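Local coordinates for replication protein A (PDB 3E0E) that probably binds DNA through OB-fold domains such as this one, a fragment of a longer archaeal replication protein, at residues Lys40-Lys45 against Phe62-Gly67. Numbering follows the deposited sequence.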
ATOM      1  N   LYS A  40      -7.994  -1.917  -4.887  1.00 11.23           N
ATOM      2  CA  LYS A  40      -8.192  -2.257  -3.487  1.00 10.47           C
ATOM      3  C   LYS A  40      -7.325  -1.248  -2.744  1.00  9.97           C
ATOM      4  O   LYS A  40      -6.108  -1.220  -2.928  1.00 10.73           O
ATOM      5  CB  LYS A  40      -7.711  -3.683  -3.191  1.00 12.88           C
ATOM      6  CG  LYS A  40      -8.657  -4.505  -2.315  1.00 19.68           C
ATOM      7  CD  LYS A  40      -8.036  -4.896  -0.979  1.00 15.97           C
ATOM      8  CE  LYS A  40      -6.894  -5.898  -1.122  1.00 16.90           C
ATOM      9  NZ  LYS A  40      -7.338  -7.322  -0.978  1.00 15.97           N
ATOM     10  N   SER A  41      -7.949  -0.392  -1.942  1.00  9.65           N
ATOM     11  CA  SER A  41      -7.202   0.600  -1.184  1.00 11.28           C
ATOM     12  C   SER A  41      -6.832   0.091   0.203  1.00  9.76           C
ATOM     13  O   SER A  41      -7.588  -0.649   0.834  1.00 11.27           O
ATOM     14  CB  SER A  41      -8.012   1.894  -1.044  1.00 11.78           C
ATOM     15  OG  SER A  41      -8.294   2.459  -2.311  1.00 17.58           O
ATOM     16  N   LEU A  42      -5.660   0.504   0.670  1.00  8.82           N
ATOM     17  CA  LEU A  42      -5.172   0.131   1.989  1.00 11.34           C
ATOM     18  C   LEU A  42      -4.747   1.398   2.704  1.00 10.58           C
ATOM     19  O   LEU A  42      -4.341   2.366   2.067  1.00 11.47           O
ATOM     20  CB  LEU A  42      -3.934  -0.766   1.892  1.00 11.28           C
ATOM     21  CG  LEU A  42      -4.014  -2.080   1.120  1.00 11.42           C
ATOM     22  CD1 LEU A  42      -2.675  -2.818   1.220  1.00 11.74           C
ATOM     23  CD2 LEU A  42      -5.136  -2.924   1.686  1.00 12.58           C
ATOM     24  N   PHE A  43      -4.872   1.411   4.024  1.00  9.27           N
ATOM     25  CA  PHE A  43      -4.382   2.551   4.772  1.00 10.60           C
ATOM     26  C   PHE A  43      -3.212   1.953   5.533  1.00 10.04           C
ATOM     27  O   PHE A  43      -3.377   1.023   6.320  1.00 10.69           O
ATOM     28  CB  PHE A  43      -5.424   3.123   5.730  1.00 14.87           C
ATOM     29  CG  PHE A  43      -5.081   4.502   6.210  1.00 19.00           C
ATOM     30  CD1 PHE A  43      -4.742   4.732   7.536  1.00 20.88           C
ATOM     31  CD2 PHE A  43      -5.042   5.566   5.313  1.00 20.68           C
ATOM     32  CE1 PHE A  43      -4.367   6.003   7.967  1.00 23.04           C
ATOM     33  CE2 PHE A  43      -4.669   6.841   5.732  1.00 24.76           C
ATOM     34  CZ  PHE A  43      -4.329   7.059   7.062  1.00 24.01           C
ATOM     35  N   LEU A  44      -2.026   2.482   5.267  1.00 11.30           N
ATOM     36  CA  LEU A  44      -0.795   1.979   5.862  1.00  9.54           C
ATOM     37  C   LEU A  44      -0.217   2.931   6.888  1.00 10.71           C
ATOM     38  O   LEU A  44      -0.335   4.144   6.750  1.00 10.64           O
ATOM     39  CB  LEU A  44       0.218   1.749   4.747  1.00  9.11           C
ATOM     40  CG  LEU A  44      -0.274   0.813   3.640  1.00  9.08           C
ATOM     41  CD1 LEU A  44       0.617   0.952   2.425  1.00 11.29           C
ATOM     42  CD2 LEU A  44      -0.293  -0.621   4.146  1.00 12.86           C
ATOM     43  N   LYS A  45       0.432   2.379   7.906  1.00 10.61           N
ATOM     44  CA  LYS A  45       1.017   3.205   8.950  1.00 13.56           C
ATOM     45  C   LYS A  45       2.289   2.608   9.529  1.00 12.58           C
ATOM     46  O   LYS A  45       2.428   1.393   9.610  1.00 11.93           O
ATOM     47  CB  LYS A  45       0.010   3.390  10.094  1.00 17.56           C
ATOM     48  CG  LYS A  45       0.551   4.206  11.266  1.00 21.29           C
ATOM     49  CD  LYS A  45      -0.406   4.256  12.453  1.00 24.56           C
ATOM     50  CE  LYS A  45      -0.497   2.915  13.168  1.00 27.36           C
ATOM     51  NZ  LYS A  45      -1.236   3.018  14.465  1.00 27.69           N
ATOM     52  N   PHE A  62      -4.720  -9.608  -3.640  1.00 13.27           N
ATOM     53  CA  PHE A  62      -3.665 -10.072  -2.746  1.00 13.95           C
ATOM     54  C   PHE A  62      -4.255 -10.254  -1.346  1.00 14.94           C
ATOM     55  O   PHE A  62      -4.973  -9.383  -0.852  1.00 14.48           O
ATOM     56  CB  PHE A  62      -2.534  -9.048  -2.694  1.00 11.95           C
ATOM     57  CG  PHE A  62      -1.351  -9.502  -1.897  1.00 12.64           C
ATOM     58  CD1 PHE A  62      -0.413 -10.362  -2.451  1.00 13.03           C
ATOM     59  CD2 PHE A  62      -1.180  -9.077  -0.587  1.00 12.56           C
ATOM     60  CE1 PHE A  62       0.685 -10.795  -1.705  1.00 13.12           C
ATOM     61  CE2 PHE A  62      -0.093  -9.501   0.163  1.00 11.61           C
ATOM     62  CZ  PHE A  62       0.841 -10.360  -0.395  1.00 10.57           C
ATOM     63  N   GLU A  63      -3.955 -11.382  -0.708  1.00 17.02           N
ATOM     64  CA  GLU A  63      -4.481 -11.647   0.625  1.00 19.65           C
ATOM     65  C   GLU A  63      -3.772 -10.818   1.691  1.00 18.56           C
ATOM     66  O   GLU A  63      -2.662 -11.135   2.111  1.00 17.94           O
ATOM     67  CB  GLU A  63      -4.368 -13.141   0.958  1.00 24.18           C
ATOM     68  CG  GLU A  63      -2.959 -13.705   0.855  1.00 29.36           C
ATOM     69  CD  GLU A  63      -2.863 -15.154   1.307  1.00 32.49           C
ATOM     70  OE1 GLU A  63      -3.481 -16.028   0.660  1.00 35.31           O
ATOM     71  OE2 GLU A  63      -2.171 -15.414   2.315  1.00 33.41           O
ATOM     72  N   VAL A  64      -4.432  -9.748   2.118  1.00 18.68           N
ATOM     73  CA  VAL A  64      -3.908  -8.851   3.140  1.00 19.13           C
ATOM     74  C   VAL A  64      -4.995  -8.651   4.183  1.00 18.59           C
ATOM     75  O   VAL A  64      -6.174  -8.547   3.845  1.00 18.89           O
ATOM     76  CB  VAL A  64      -3.510  -7.481   2.541  1.00 20.55           C
ATOM     77  CG1 VAL A  64      -3.671  -6.378   3.580  1.00 22.24           C
ATOM     78  CG2 VAL A  64      -2.072  -7.529   2.074  1.00 22.97           C
ATOM     79  N   LYS A  65      -4.596  -8.596   5.448  1.00 16.95           N
ATOM     80  CA  LYS A  65      -5.547  -8.433   6.535  1.00 18.16           C
ATOM     81  C   LYS A  65      -5.116  -7.283   7.433  1.00 16.69           C
ATOM     82  O   LYS A  65      -3.934  -6.940   7.489  1.00 15.60           O
ATOM     83  CB  LYS A  65      -5.612  -9.731   7.345  1.00 18.44           C
ATOM     84  CG  LYS A  65      -5.788 -10.971   6.467  1.00 22.32           C
ATOM     85  CD  LYS A  65      -5.292 -12.244   7.142  1.00 23.97           C
ATOM     86  CE  LYS A  65      -5.159 -13.381   6.128  1.00 26.20           C
ATOM     87  NZ  LYS A  65      -4.557 -14.617   6.709  1.00 29.42           N
ATOM     88  N   LYS A  66      -6.077  -6.676   8.116  1.00 15.31           N
ATOM     89  CA  LYS A  66      -5.766  -5.585   9.026  1.00 14.73           C
ATOM     90  C   LYS A  66      -4.840  -6.152  10.090  1.00 13.81           C
ATOM     91  O   LYS A  66      -5.065  -7.249  10.600  1.00 13.93           O
ATOM     92  CB  LYS A  66      -7.038  -5.044   9.679  1.00 15.39           C
ATOM     93  CG  LYS A  66      -6.780  -4.050  10.804  1.00 15.53           C
ATOM     94  CD  LYS A  66      -8.081  -3.524  11.386  1.00 16.23           C
ATOM     95  CE  LYS A  66      -7.829  -2.657  12.613  1.00 19.15           C
ATOM     96  NZ  LYS A  66      -6.900  -1.521  12.337  1.00 16.39           N
ATOM     97  N   GLY A  67      -3.792  -5.407  10.415  1.00 12.64           N
ATOM     98  CA  GLY A  67      -2.846  -5.873  11.410  1.00 12.56           C
ATOM     99  C   GLY A  67      -1.589  -6.450  10.786  1.00 11.52           C
ATOM    100  O   GLY A  67      -0.538  -6.515  11.435  1.00 10.29           O
TER
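F62 offers its backbone carbonyl to the ammonium group of K40, joining the strand 37-46 of this OB-fold barrel to the loop that links strands 49-56 and 69-78. K40 NZ donates to F62 O over 3.1 Å, with a C=O···N angle of 152° and the donor tilted 20° from the carbonyl plane. Bends at chi2, chi3 and chi4 fold the lysine chain over toward the loop instead of letting it extend, and NZ also bonds A60 O, so that one amine grips two loop carbonyls. A methionine in place of K40 would probably leave the carbonyls of F62 and A60 without this shared donor and the loop less firmly held to the strand. The F62 ring itself packs on I90 and I92 of strand 89-92, and V64 CG2 lies at its edge, in the ring plane. The CB atom of V64 points toward the strand, and its side chain meets L42, a buried residue that also touches A23, L55 and I90. I90 touches both side chains, so L42, V64 and I90 form one aliphatic cluster between the strand and the loop, L42 CD2 approaching V64 CG1 to 4.2 Å.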